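Local coordinates for protein contact-dependent inhibitor A (Enterobacter cloacae subsp. cloacae, PDB 4NTQ) that carries a toxic C-terminal RNase domain that attacks ribosomal RNA in target bacteria and is bound here by the immunity protein CdiI, at residues D175-P180 against P191-G196. Residues are numbered along the deposited sequence; the frame is centred on the assembly and turned at random.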
loop_
_atom_site.group_PDB
_atom_site.type_symbol
_atom_site.label_atom_id
_atom_site.label_comp_id
_atom_site.label_asym_id
_atom_site.label_seq_id
_atom_site.Cartn_x
_atom_site.Cartn_y
_atom_site.Cartn_z
ATOM N N ASP A 175 11.571 6.000 16.092
ATOM C CA ASP A 175 12.654 6.956 15.867
ATOM C C ASP A 175 13.171 7.027 14.441
ATOM O O ASP A 175 13.618 8.081 13.989
ATOM C CB ASP A 175 13.836 6.609 16.771
ATOM C CG ASP A 175 13.533 6.824 18.233
ATOM O OD1 ASP A 175 12.682 7.685 18.539
ATOM O OD2 ASP A 175 14.149 6.139 19.076
ATOM N N ARG A 176 13.140 5.897 13.747
ATOM C CA ARG A 176 13.822 5.782 12.469
ATOM C C ARG A 176 12.895 6.083 11.297
ATOM O O ARG A 176 12.094 5.245 10.890
ATOM C CB ARG A 176 14.463 4.391 12.332
ATOM C CG ARG A 176 15.299 4.176 11.072
ATOM C CD ARG A 176 16.250 5.340 10.830
ATOM N NE ARG A 176 17.192 5.531 11.931
ATOM C CZ ARG A 176 18.038 6.555 12.028
ATOM N NH1 ARG A 176 18.067 7.494 11.090
ATOM N NH2 ARG A 176 18.858 6.643 13.067
ATOM N N ARG A 177 12.997 7.293 10.759
ATOM C CA ARG A 177 12.260 7.623 9.554
ATOM C C ARG A 177 12.860 6.851 8.398
ATOM O O ARG A 177 14.038 6.999 8.093
ATOM C CB ARG A 177 12.341 9.114 9.248
ATOM C CG ARG A 177 11.791 9.454 7.867
ATOM C CD ARG A 177 11.891 10.936 7.548
ATOM N NE ARG A 177 11.149 11.280 6.335
ATOM C CZ ARG A 177 11.690 11.372 5.124
ATOM N NH1 ARG A 177 12.991 11.149 4.957
ATOM N NH2 ARG A 177 10.929 11.689 4.079
ATOM N N ILE A 178 12.062 6.014 7.759
ATOM C CA ILE A 178 12.521 5.351 6.551
ATOM C C ILE A 178 11.817 5.954 5.353
ATOM O O ILE A 178 10.617 5.768 5.183
ATOM C CB ILE A 178 12.222 3.853 6.561
ATOM C CG1 ILE A 178 12.845 3.186 7.787
ATOM C CG2 ILE A 178 12.717 3.218 5.268
ATOM C CD1 ILE A 178 12.475 1.721 7.920
ATOM N N PRO A 179 12.563 6.688 4.522
ATOM C CA PRO A 179 11.980 7.320 3.336
ATOM C C PRO A 179 11.800 6.296 2.231
ATOM O O PRO A 179 12.542 5.316 2.196
ATOM C CB PRO A 179 13.038 8.347 2.936
ATOM C CG PRO A 179 14.322 7.764 3.444
ATOM C CD PRO A 179 13.983 7.035 4.706
ATOM N N PRO A 180 10.828 6.517 1.337
ATOM C CA PRO A 180 10.546 5.586 0.237
ATOM C C PRO A 180 11.690 5.447 -0.762
ATOM O O PRO A 180 11.774 4.416 -1.430
ATOM C CB PRO A 180 9.313 6.196 -0.443
ATOM C CG PRO A 180 9.280 7.619 0.013
ATOM C CD PRO A 180 9.866 7.628 1.390
ATOM N N PRO A 191 6.637 8.511 3.952
ATOM C CA PRO A 191 7.662 7.684 4.562
ATOM C C PRO A 191 7.003 6.705 5.500
ATOM O O PRO A 191 5.793 6.700 5.672
ATOM C CB PRO A 191 8.433 8.693 5.396
ATOM C CG PRO A 191 7.344 9.570 5.922
ATOM C CD PRO A 191 6.341 9.689 4.786
ATOM N N VAL A 192 7.836 5.905 6.137
ATOM C CA VAL A 192 7.400 4.922 7.091
ATOM C C VAL A 192 8.306 5.135 8.316
ATOM O O VAL A 192 9.492 5.422 8.158
ATOM C CB VAL A 192 7.575 3.521 6.454
ATOM C CG1 VAL A 192 8.101 2.539 7.426
ATOM C CG2 VAL A 192 6.280 3.041 5.820
ATOM N N PHE A 193 7.748 5.035 9.523
ATOM C CA PHE A 193 8.530 5.219 10.741
ATOM C C PHE A 193 8.695 3.917 11.530
ATOM O O PHE A 193 7.728 3.207 11.790
ATOM C CB PHE A 193 7.930 6.334 11.604
ATOM C CG PHE A 193 7.828 7.657 10.885
ATOM C CD1 PHE A 193 8.879 8.562 10.912
ATOM C CD2 PHE A 193 6.694 7.979 10.155
ATOM C CE1 PHE A 193 8.792 9.768 10.245
ATOM C CE2 PHE A 193 6.604 9.188 9.483
ATOM C CZ PHE A 193 7.653 10.082 9.529
ATOM N N TYR A 194 9.935 3.627 11.915
ATOM C CA TYR A 194 10.309 2.314 12.425
ATOM C C TYR A 194 10.500 2.284 13.947
ATOM O O TYR A 194 11.112 3.178 14.528
ATOM C CB TYR A 194 11.589 1.862 11.730
ATOM C CG TYR A 194 11.973 0.426 11.962
ATOM C CD1 TYR A 194 13.311 0.059 12.033
ATOM C CD2 TYR A 194 11.011 -0.564 12.099
ATOM C CE1 TYR A 194 13.685 -1.246 12.236
ATOM C CE2 TYR A 194 11.374 -1.885 12.293
ATOM C CZ TYR A 194 12.716 -2.217 12.366
ATOM O OH TYR A 194 13.101 -3.520 12.563
ATOM N N ASP A 195 9.971 1.234 14.568
ATOM C CA ASP A 195 9.997 1.048 16.012
ATOM C C ASP A 195 11.273 0.369 16.401
ATOM O O ASP A 195 11.685 0.425 17.549
ATOM C CB ASP A 195 8.867 0.096 16.417
ATOM C CG ASP A 195 8.233 0.483 17.720
ATOM O OD1 ASP A 195 8.607 1.529 18.286
ATOM O OD2 ASP A 195 7.334 -0.239 18.169
ATOM N N GLY A 196 11.876 -0.304 15.432
ATOM C CA GLY A 196 12.770 -1.392 15.738
ATOM C C GLY A 196 11.984 -2.694 15.719
ATOM O O GLY A 196 12.568 -3.770 15.764
#
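Strands 176-178 and 192-194 form the antiparallel pair at one edge of the toxin sheet within this chain, with a classic beta bulge where D175 and R176 both face Y194. Axes 4.6 Å apart and N-to-C directions at 148° establish the antiparallel course. Two hydrogen-bonded pairs, R176 with Y194 and I178 with V192, flank the non-hydrogen-bonded pair R177 with F193. I178 N reaches V192 O at 2.7 Å, the C=O...donor angle being 179°, and V192 N returns to I178 O at 2.9 Å. At the bulge, Y194 N donates to R176 O at 2.9 Å, whereas two amides approach Y194 O: R176 N by a weak hydrogen bond of 3.5 Å, and D175 N at 3.3 Å with an angle too poor for a bond.

R177 and F193 share one face of the sheet. The aliphatic start of R177 meets the phenyl ring obliquely, CB lying 3.7 Å from F193 CE1; CG anti to the backbone N (chi1 170°) and an extended chain then carry NE past P191 CB. NH1 is hydrogen-bonded to N186 O, tying the guanidinium to the loop joining the strands, while helix 164-170 packs on F193 through A169.

On the other face I178 and Y194 run alongside one another, with I178 CD1 3.9 Å from Y194 CB. I178 and V192 also touch F76 of the CdiI chain, while P179 O accepts a hydrogen bond from ND2 of its N75. The chemistry thus implies a pair secured mainly by backbone bonds and apolar packing, weakest at the bulge, whose I178-P180 end, with V192, takes part in the CdiI interface.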